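Local coordinates for protein 3-hydroxyacyl-thioester dehydratase Z (Mycobacterium tuberculosis, PDB 2C2I) that probably catalyses the reversible hydration of (2E)-enoyl-CoA to (3R)-3-hydroxyacyl-CoA in fatty acid metabolism, acting as a homodimer of the hotdog fold, at residues 121-127 with 144-150; 73-77 with 107-111; 30-35 with 60-65. One frame throughout, in Å; residues are numbered along the deposited sequence.

Contact 1. Residues 121-127 with 144-150; sequences GTVQATV and ESIVRYV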
loop_
_atom_site.group_PDB
_atom_site.type_symbol
_atom_site.label_atom_id
_atom_site.label_comp_id
_atom_site.label_asym_id
_atom_site.label_seq_id
_atom_site.Cartn_x
_atom_site.Cartn_y
_atom_site.Cartn_z
ATOM N N GLY A 121 8.186 -24.559 -7.958
ATOM C CA GLY A 121 8.359 -24.238 -6.542
ATOM C C GLY A 121 7.794 -22.873 -6.170
ATOM O O GLY A 121 7.800 -22.500 -4.977
ATOM N N THR A 122 7.314 -22.137 -7.182
ATOM C CA THR A 122 6.640 -20.840 -7.007
ATOM C C THR A 122 5.134 -21.005 -6.755
ATOM O O THR A 122 4.391 -21.542 -7.595
ATOM C CB THR A 122 6.850 -19.943 -8.245
ATOM O OG1 THR A 122 8.232 -19.545 -8.314
ATOM C CG2 THR A 122 5.951 -18.698 -8.209
ATOM N N VAL A 123 4.702 -20.548 -5.589
ATOM C CA VAL A 123 3.284 -20.625 -5.227
ATOM C C VAL A 123 2.776 -19.242 -4.812
ATOM O O VAL A 123 3.555 -18.389 -4.419
ATOM C CB VAL A 123 2.995 -21.675 -4.136
ATOM C CG1 VAL A 123 3.623 -23.039 -4.498
ATOM C CG2 VAL A 123 3.466 -21.207 -2.774
ATOM N N GLN A 124 1.474 -19.036 -4.945
ATOM C CA GLN A 124 0.861 -17.760 -4.638
ATOM C C GLN A 124 -0.158 -17.985 -3.541
ATOM O O GLN A 124 -1.093 -18.750 -3.739
ATOM C CB GLN A 124 0.135 -17.300 -5.892
ATOM C CG GLN A 124 -0.307 -15.896 -5.902
ATOM C CD GLN A 124 -0.205 -15.349 -7.309
ATOM O OE1 GLN A 124 0.873 -14.924 -7.748
ATOM N NE2 GLN A 124 -1.309 -15.376 -8.032
ATOM N N ALA A 125 0.027 -17.309 -2.414
ATOM C CA ALA A 125 -0.862 -17.447 -1.261
ATOM C C ALA A 125 -1.779 -16.228 -1.164
ATOM O O ALA A 125 -1.302 -15.097 -1.209
ATOM C CB ALA A 125 -0.058 -17.580 -0.016
ATOM N N THR A 126 -3.073 -16.466 -1.019
ATOM C CA THR A 126 -4.022 -15.400 -0.766
ATOM C C THR A 126 -4.287 -15.400 0.744
ATOM O O THR A 126 -4.645 -16.424 1.320
ATOM C CB THR A 126 -5.280 -15.593 -1.593
ATOM O OG1 THR A 126 -4.918 -15.606 -2.983
ATOM C CG2 THR A 126 -6.324 -14.480 -1.334
ATOM N N VAL A 127 -4.106 -14.235 1.362
ATOM C CA VAL A 127 -4.093 -14.106 2.822
ATOM C C VAL A 127 -5.125 -13.049 3.235
ATOM O O VAL A 127 -5.205 -11.994 2.608
ATOM C CB VAL A 127 -2.692 -13.704 3.332
ATOM C CG1 VAL A 127 -2.695 -13.553 4.868
ATOM C CG2 VAL A 127 -1.595 -14.736 2.910
ATOM N N GLU A 144 -7.330 -8.306 1.963
ATOM C CA GLU A 144 -7.015 -9.606 1.389
ATOM C C GLU A 144 -5.888 -9.386 0.373
ATOM O O GLU A 144 -6.053 -8.613 -0.577
ATOM C CB GLU A 144 -8.244 -10.197 0.718
ATOM C CG GLU A 144 -7.993 -11.617 0.192
ATOM C CD GLU A 144 -9.259 -12.211 -0.358
ATOM O OE1 GLU A 144 -10.190 -12.432 0.439
ATOM O OE2 GLU A 144 -9.365 -12.402 -1.577
ATOM N N SER A 145 -4.750 -10.048 0.604
ATOM C CA SER A 145 -3.504 -9.781 -0.137
ATOM C C SER A 145 -3.017 -11.070 -0.804
ATOM O O SER A 145 -3.470 -12.161 -0.460
ATOM C CB SER A 145 -2.413 -9.230 0.780
ATOM O OG SER A 145 -2.058 -10.157 1.806
ATOM N N ILE A 146 -2.113 -10.919 -1.765
ATOM C CA ILE A 146 -1.597 -12.057 -2.508
ATOM C C ILE A 146 -0.082 -11.955 -2.471
ATOM O O ILE A 146 0.510 -10.928 -2.854
ATOM C CB ILE A 146 -2.130 -12.109 -3.955
ATOM C CG1 ILE A 146 -3.673 -12.021 -3.938
ATOM C CG2 ILE A 146 -1.665 -13.388 -4.640
ATOM C CD1 ILE A 146 -4.323 -11.685 -5.278
ATOM N N VAL A 147 0.530 -13.030 -1.996
ATOM C CA VAL A 147 1.972 -13.111 -1.860
ATOM C C VAL A 147 2.453 -14.265 -2.714
ATOM O O VAL A 147 1.964 -15.389 -2.548
ATOM C CB VAL A 147 2.372 -13.376 -0.389
ATOM C CG1 VAL A 147 3.886 -13.487 -0.244
ATOM C CG2 VAL A 147 1.805 -12.262 0.549
ATOM N N ARG A 148 3.429 -13.992 -3.574
ATOM C CA ARG A 148 4.049 -15.014 -4.423
ATOM C C ARG A 148 5.400 -15.406 -3.826
ATOM O O ARG A 148 6.261 -14.553 -3.650
ATOM C CB ARG A 148 4.192 -14.503 -5.856
ATOM C CG ARG A 148 4.949 -15.428 -6.772
ATOM C CD ARG A 148 4.887 -14.995 -8.247
ATOM N NE ARG A 148 3.527 -14.696 -8.711
ATOM C CZ ARG A 148 3.193 -14.486 -9.985
ATOM N NH1 ARG A 148 4.122 -14.523 -10.940
ATOM N NH2 ARG A 148 1.931 -14.227 -10.302
ATOM N N TYR A 149 5.542 -16.690 -3.486
ATOM C CA TYR A 149 6.780 -17.258 -2.951
ATOM C C TYR A 149 7.539 -17.906 -4.102
ATOM O O TYR A 149 7.032 -18.828 -4.723
ATOM C CB TYR A 149 6.456 -18.289 -1.873
ATOM C CG TYR A 149 5.786 -17.712 -0.660
ATOM C CD1 TYR A 149 6.526 -17.037 0.301
ATOM C CD2 TYR A 149 4.402 -17.838 -0.462
ATOM C CE1 TYR A 149 5.928 -16.504 1.422
ATOM C CE2 TYR A 149 3.798 -17.298 0.669
ATOM C CZ TYR A 149 4.572 -16.637 1.597
ATOM O OH TYR A 149 3.988 -16.094 2.722
ATOM N N VAL A 150 8.746 -17.399 -4.372
ATOM C CA VAL A 150 9.522 -17.712 -5.588
ATOM C C VAL A 150 10.815 -18.458 -5.243
ATOM O O VAL A 150 11.453 -18.185 -4.217
ATOM C CB VAL A 150 9.883 -16.419 -6.372
ATOM C CG1 VAL A 150 10.891 -16.701 -7.499
ATOM C CG2 VAL A 150 8.639 -15.746 -6.930
HETATM O O HOH W 1 -3.764 -9.950 4.054
#
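Arg148 and Gln124 face each other as a non-hydrogen-bonded pair of the antiparallel hairpin formed by strands 122-133 and 141-149. Arg148 CB lies 3.8 Å from Gln124 OE1; beyond it CG is anti to the backbone N (chi1 174°), and Arg148 CG rests 3.7 Å from Thr122 CG2. CD stays beside the same methyl, and the bend at chi3 (-49°) then turns the guanidinium toward Gln124. Arg148 NE lies 2.8 Å and Arg148 NH2 2.9 Å from Gln124 OE1. Both hydrogen bonds converge side-on upon one acceptor, NE nearly in line with its C=O and NH2 on a lone pair. The amide and guanidinium planes are nearly coplanar, 26° apart, which lets both nitrogens reach OE1 in the guanidinium plane; the long arginine chain can span to the amide, whose oxygen can accept both. Gln124 and Arg148 probably contribute to binding the substrate held in the partner subunit, and this grip would help to fix their rotation. The other sheet face is mostly apolar: Ala125 CB meets the edge of the Tyr149 ring at CE2, 3.9 Å away, and small alanine leaves room for the ring. A water bonds to Val127 O and Ser145 OG. Strand 105-119 flanks the hairpin beside 122-133, strand 86-95 beside 141-149, setting Tyr89 in cation-pi contact with Arg148, while helix 7-12 packs on Val123 and Tyr149.

Contact 2. Residues 73-77 with 107-111; sequences LQHQM and RATSS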
loop_
_atom_site.group_PDB
_atom_site.type_symbol
_atom_site.label_atom_id
_atom_site.label_comp_id
_atom_site.label_asym_id
_atom_site.label_seq_id
_atom_site.Cartn_x
_atom_site.Cartn_y
_atom_site.Cartn_z
ATOM N N LEU A 73 4.446 -7.764 9.884
ATOM C CA LEU A 73 3.559 -8.381 10.882
ATOM C C LEU A 73 3.367 -9.879 10.604
ATOM O O LEU A 73 3.368 -10.708 11.533
ATOM C CB LEU A 73 2.249 -7.601 10.969
ATOM C CG LEU A 73 2.353 -6.116 11.400
ATOM C CD1 LEU A 73 0.985 -5.461 11.453
ATOM C CD2 LEU A 73 3.036 -5.948 12.735
ATOM N N GLN A 74 3.225 -10.225 9.330
ATOM C CA GLN A 74 3.106 -11.631 8.904
ATOM C C GLN A 74 4.414 -12.410 9.129
ATOM O O GLN A 74 4.374 -13.575 9.480
ATOM C CB GLN A 74 2.626 -11.719 7.454
ATOM C CG GLN A 74 1.163 -11.265 7.308
ATOM C CD GLN A 74 0.737 -11.001 5.876
ATOM O OE1 GLN A 74 1.518 -11.156 4.941
ATOM N NE2 GLN A 74 -0.515 -10.579 5.703
ATOM N N HIS A 75 5.559 -11.736 9.010
ATOM C CA HIS A 75 6.865 -12.367 9.296
ATOM C C HIS A 75 6.982 -12.796 10.771
ATOM O O HIS A 75 7.653 -13.790 11.081
ATOM C CB HIS A 75 8.008 -11.421 8.905
ATOM C CG HIS A 75 9.375 -12.019 9.037
ATOM N ND1 HIS A 75 9.937 -12.809 8.056
ATOM C CD2 HIS A 75 10.304 -11.924 10.019
ATOM C CE1 HIS A 75 11.149 -13.181 8.427
ATOM N NE2 HIS A 75 11.396 -12.661 9.615
ATOM N N GLN A 76 6.303 -12.065 11.660
ATOM C CA GLN A 76 6.201 -12.403 13.076
ATOM C C GLN A 76 5.332 -13.651 13.296
ATOM O O GLN A 76 5.444 -14.312 14.339
ATOM C CB GLN A 76 5.617 -11.235 13.889
ATOM C CG GLN A 76 6.561 -10.042 14.060
ATOM C CD GLN A 76 5.968 -8.925 14.892
ATOM O OE1 GLN A 76 4.875 -9.050 15.445
ATOM N NE2 GLN A 76 6.693 -7.828 14.998
HETATM N N MSE A 77 4.486 -13.969 12.314
HETATM C CA MSE A 77 3.541 -15.097 12.416
HETATM C C MSE A 77 4.049 -16.426 11.865
HETATM O O MSE A 77 3.808 -17.473 12.462
HETATM C CB MSE A 77 2.243 -14.756 11.691
HETATM C CG MSE A 77 1.563 -13.493 12.162
HETATM SE SE MSE A 77 0.001 -13.250 11.046
HETATM C CE MSE A 77 -0.298 -11.416 11.272
ATOM N N ARG A 107 -1.769 -4.462 15.849
ATOM C CA ARG A 107 -1.473 -5.893 15.851
ATOM C C ARG A 107 -2.343 -6.550 14.781
ATOM O O ARG A 107 -3.490 -6.149 14.565
ATOM C CB ARG A 107 -1.783 -6.482 17.237
ATOM C CG ARG A 107 -1.693 -7.969 17.338
ATOM C CD ARG A 107 -1.761 -8.383 18.806
ATOM N NE ARG A 107 -3.124 -8.345 19.331
ATOM C CZ ARG A 107 -3.463 -8.852 20.516
ATOM N NH1 ARG A 107 -2.533 -9.415 21.281
ATOM N NH2 ARG A 107 -4.720 -8.802 20.931
ATOM N N ALA A 108 -1.806 -7.574 14.130
ATOM C CA ALA A 108 -2.515 -8.207 13.033
ATOM C C ALA A 108 -2.823 -9.680 13.331
ATOM O O ALA A 108 -2.052 -10.332 14.045
ATOM C CB ALA A 108 -1.699 -8.071 11.709
ATOM N N THR A 109 -3.933 -10.173 12.768
ATOM C CA THR A 109 -4.276 -11.597 12.725
ATOM C C THR A 109 -4.448 -11.960 11.257
ATOM O O THR A 109 -5.128 -11.241 10.548
ATOM C CB THR A 109 -5.638 -11.817 13.405
ATOM O OG1 THR A 109 -5.549 -11.328 14.759
ATOM C CG2 THR A 109 -5.982 -13.310 13.403
ATOM N N SER A 110 -3.840 -13.057 10.798
ATOM C CA SER A 110 -4.013 -13.475 9.396
ATOM C C SER A 110 -4.474 -14.932 9.255
ATOM O O SER A 110 -4.156 -15.783 10.103
ATOM C CB SER A 110 -2.702 -13.292 8.615
ATOM O OG SER A 110 -2.312 -11.923 8.552
ATOM N N SER A 111 -5.170 -15.213 8.160
ATOM C CA SER A 111 -5.592 -16.578 7.811
ATOM C C SER A 111 -5.242 -16.853 6.374
ATOM O O SER A 111 -5.223 -15.931 5.549
ATOM C CB SER A 111 -7.109 -16.714 7.958
ATOM O OG SER A 111 -7.500 -16.319 9.260
#
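The amide of Gln74, the flat group of this contact, meets Ser110 near its NE2 corner: Gln74 NE2 is 3.6 Å from Ser110 OG, which is displaced to one side of the amide plane. No residue of 107-111 stacks on either face; instead Val127 CG1, from strand 122-133, lies over that same face near NE2. The setting is that of the hotdog fold, in which a curled antiparallel sheet wraps helical residues, here segment 73-77, on helix 70-75, against strand 105-119. Gln74 NE2 and Ser110 OG do not bond to each other, but each is hydrogen-bonded to Thr129 OG1, which accounts for polar side chains in so buried a place. The rest is van der Waals packing. Leu73 points toward the strand and puts CD1 3.8 Å from Ala108 CB, and alanine is small enough to let the helix come this close. Met77, modelled as selenomethionine, has its N bonded to Gln74 O at 2.9 Å. Its CG lies anti to the carbonyl carbon (chi1 -56°), and beyond it an extended chain carries the tip across to the strand. A long, unbranched methionine-type chain suits this spot, since Met77 SE lies 3.6 Å from Ser110 CB while the methyl passes on to Ala108. Met77 CE ends 3.4 Å from Ser110 OG, 3.7 Å from Ala108 CB and 3.5 Å from Ala108 O.

Contact 3. Residues 30-35 with 60-65; sequences EVNLFA and IAHGFM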
loop_
_atom_site.group_PDB
_atom_site.type_symbol
_atom_site.label_atom_id
_atom_site.label_comp_id
_atom_site.label_asym_id
_atom_site.label_seq_id
_atom_site.Cartn_x
_atom_site.Cartn_y
_atom_site.Cartn_z
ATOM N N GLU A 30 8.463 7.188 12.026
ATOM C CA GLU A 30 8.128 6.257 10.944
ATOM C C GLU A 30 7.187 6.901 9.951
ATOM O O GLU A 30 7.310 6.668 8.737
ATOM C CB GLU A 30 7.513 4.976 11.499
ATOM C CG GLU A 30 8.500 4.159 12.323
ATOM C CD GLU A 30 7.831 2.988 13.024
ATOM O OE1 GLU A 30 6.613 3.075 13.346
ATOM O OE2 GLU A 30 8.525 1.971 13.223
ATOM N N VAL A 31 6.247 7.689 10.461
ATOM C CA VAL A 31 5.233 8.333 9.617
ATOM C C VAL A 31 5.908 9.366 8.705
ATOM O O VAL A 31 5.596 9.450 7.512
ATOM C CB VAL A 31 4.078 8.943 10.445
ATOM C CG1 VAL A 31 3.115 9.743 9.558
ATOM C CG2 VAL A 31 3.294 7.850 11.168
ATOM N N ASN A 32 6.852 10.119 9.282
ATOM C CA ASN A 32 7.711 11.058 8.525
ATOM C C ASN A 32 8.581 10.398 7.463
ATOM O O ASN A 32 8.695 10.915 6.350
ATOM C CB ASN A 32 8.598 11.848 9.490
ATOM C CG ASN A 32 7.802 12.690 10.461
ATOM O OD1 ASN A 32 6.593 12.832 10.342
ATOM N ND2 ASN A 32 8.492 13.247 11.450
ATOM N N LEU A 33 9.193 9.255 7.783
ATOM C CA LEU A 33 10.020 8.541 6.816
ATOM C C LEU A 33 9.130 8.063 5.668
ATOM O O LEU A 33 9.550 8.105 4.528
ATOM C CB LEU A 33 10.727 7.333 7.432
ATOM C CG LEU A 33 11.842 7.551 8.477
ATOM C CD1 LEU A 33 12.321 6.244 9.082
ATOM C CD2 LEU A 33 12.989 8.308 7.854
ATOM N N PHE A 34 7.915 7.612 6.002
ATOM C CA PHE A 34 6.950 7.148 4.997
ATOM C C PHE A 34 6.571 8.261 4.020
ATOM O O PHE A 34 6.495 8.046 2.791
ATOM C CB PHE A 34 5.691 6.583 5.651
ATOM C CG PHE A 34 4.834 5.776 4.695
ATOM C CD1 PHE A 34 5.157 4.456 4.407
ATOM C CD2 PHE A 34 3.722 6.355 4.079
ATOM C CE1 PHE A 34 4.361 3.703 3.504
ATOM C CE2 PHE A 34 2.924 5.619 3.168
ATOM C CZ PHE A 34 3.243 4.294 2.889
ATOM N N ALA A 35 6.290 9.430 4.593
ATOM C CA ALA A 35 6.014 10.636 3.846
ATOM C C ALA A 35 7.181 10.963 2.925
ATOM O O ALA A 35 6.971 11.257 1.767
ATOM C CB ALA A 35 5.729 11.817 4.814
ATOM N N ILE A 60 -2.238 11.201 12.181
ATOM C CA ILE A 60 -2.600 9.791 11.949
ATOM C C ILE A 60 -1.667 9.179 10.887
ATOM O O ILE A 60 -1.109 9.905 10.046
ATOM C CB ILE A 60 -4.121 9.626 11.567
ATOM C CG1 ILE A 60 -4.474 10.304 10.234
ATOM C CG2 ILE A 60 -5.051 10.127 12.673
ATOM C CD1 ILE A 60 -5.888 10.027 9.766
ATOM N N ALA A 61 -1.480 7.860 10.926
ATOM C CA ALA A 61 -0.662 7.171 9.932
ATOM C C ALA A 61 -1.301 7.272 8.542
ATOM O O ALA A 61 -2.494 7.429 8.406
ATOM C CB ALA A 61 -0.496 5.683 10.311
ATOM N N HIS A 62 -0.479 7.141 7.510
ATOM C CA HIS A 62 -0.988 6.962 6.152
ATOM C C HIS A 62 -1.640 5.579 6.104
ATOM O O HIS A 62 -1.054 4.624 6.596
ATOM C CB HIS A 62 0.166 6.937 5.145
ATOM C CG HIS A 62 1.001 8.179 5.114
ATOM N ND1 HIS A 62 1.927 8.484 6.091
ATOM C CD2 HIS A 62 1.114 9.148 4.170
ATOM C CE1 HIS A 62 2.535 9.616 5.777
ATOM N NE2 HIS A 62 2.054 10.044 4.620
ATOM N N GLY A 63 -2.836 5.472 5.548
ATOM C CA GLY A 63 -3.431 4.138 5.291
ATOM C C GLY A 63 -2.498 3.252 4.477
ATOM O O GLY A 63 -2.418 2.017 4.713
ATOM N N PHE A 64 -1.755 3.851 3.546
ATOM C CA PHE A 64 -0.870 3.044 2.714
ATOM C C PHE A 64 0.263 2.496 3.553
ATOM O O PHE A 64 0.843 1.479 3.204
ATOM C CB PHE A 64 -0.325 3.821 1.509
ATOM C CG PHE A 64 -1.270 3.893 0.333
ATOM C CD1 PHE A 64 -1.795 2.723 -0.255
ATOM C CD2 PHE A 64 -1.620 5.128 -0.203
ATOM C CE1 PHE A 64 -2.642 2.810 -1.359
ATOM C CE2 PHE A 64 -2.461 5.217 -1.338
ATOM C CZ PHE A 64 -2.986 4.075 -1.900
HETATM N N MSE A 65 0.586 3.176 4.663
HETATM C CA MSE A 65 1.639 2.659 5.518
HETATM C C MSE A 65 1.127 1.492 6.350
HETATM O O MSE A 65 1.781 0.471 6.410
HETATM C CB MSE A 65 2.215 3.714 6.453
HETATM C CG MSE A 65 3.324 3.099 7.323
HETATM SE SE MSE A 65 4.297 4.423 8.347
HETATM C CE MSE A 65 3.158 5.126 8.806
#
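Residues 60-63, a substrate-binding segment by similarity, lead into helix 63-68 with His62 at its N-cap position, and Phe34 and Val31 of helix 28-38 pack against His62 and Met65. Phe34 carries CG anti to the backbone N (chi1 -165°), which swings its ring toward the 60-65 segment, where Met65 covers one face and His62 meets the CD2 corner obliquely. Met65 CB stands 3.5 Å from the Phe34 centroid and just 5° off the normal, a clear CH-pi contact; the SE of this selenomethionine lies obliquely as a Met-aromatic neighbour. CD2 of Phe34 meanwhile sits over a face of the imidazole, offset toward its rim, 3.4 Å from His62 CG. A broad, flat phenyl group can serve both partners, and it also meets Phe34 of the second subunit, so the contact borders the dimer interface. Val31 is forked to suit: CG1 touches His62 CE1 at 3.8 Å, whereas CG2 receives Met65 CE at 3.6 Å. Ala35, short enough to let the imidazole approach, brings CB to 4.0 Å from His62 CE1. His62 NE2 hydrogen-bonds to the main-chain O of Asp40, and its ring stacks on His45; Asp40 and His45 are probably important for catalysis. With no hydrogen bond between the segments, apolar and aromatic packing does the holding, consistent with a second-shell role in which helix 28-38 steadies His62.

Overall arrangement
From the N terminus, contact 3 comes first: it brings helix 28-38 against the start of helix 63-68 and closes the loop that carries helices 43-46 and 48-52. The chain runs straight on into helix 70-75, on which contact 2 opens; this closes around strand 86-95 onto strand 105-119. Contact 1 follows as the final hairpin, 122-133 with 141-149. All three stand in series, none nested or crossed. Contacts 1 and 2 share one sheet and touch where Val127 packs on Ser110 and Ser111. Contact 3 lies apart, its centre about 25 Å from that of contact 1, across the centre of the chain.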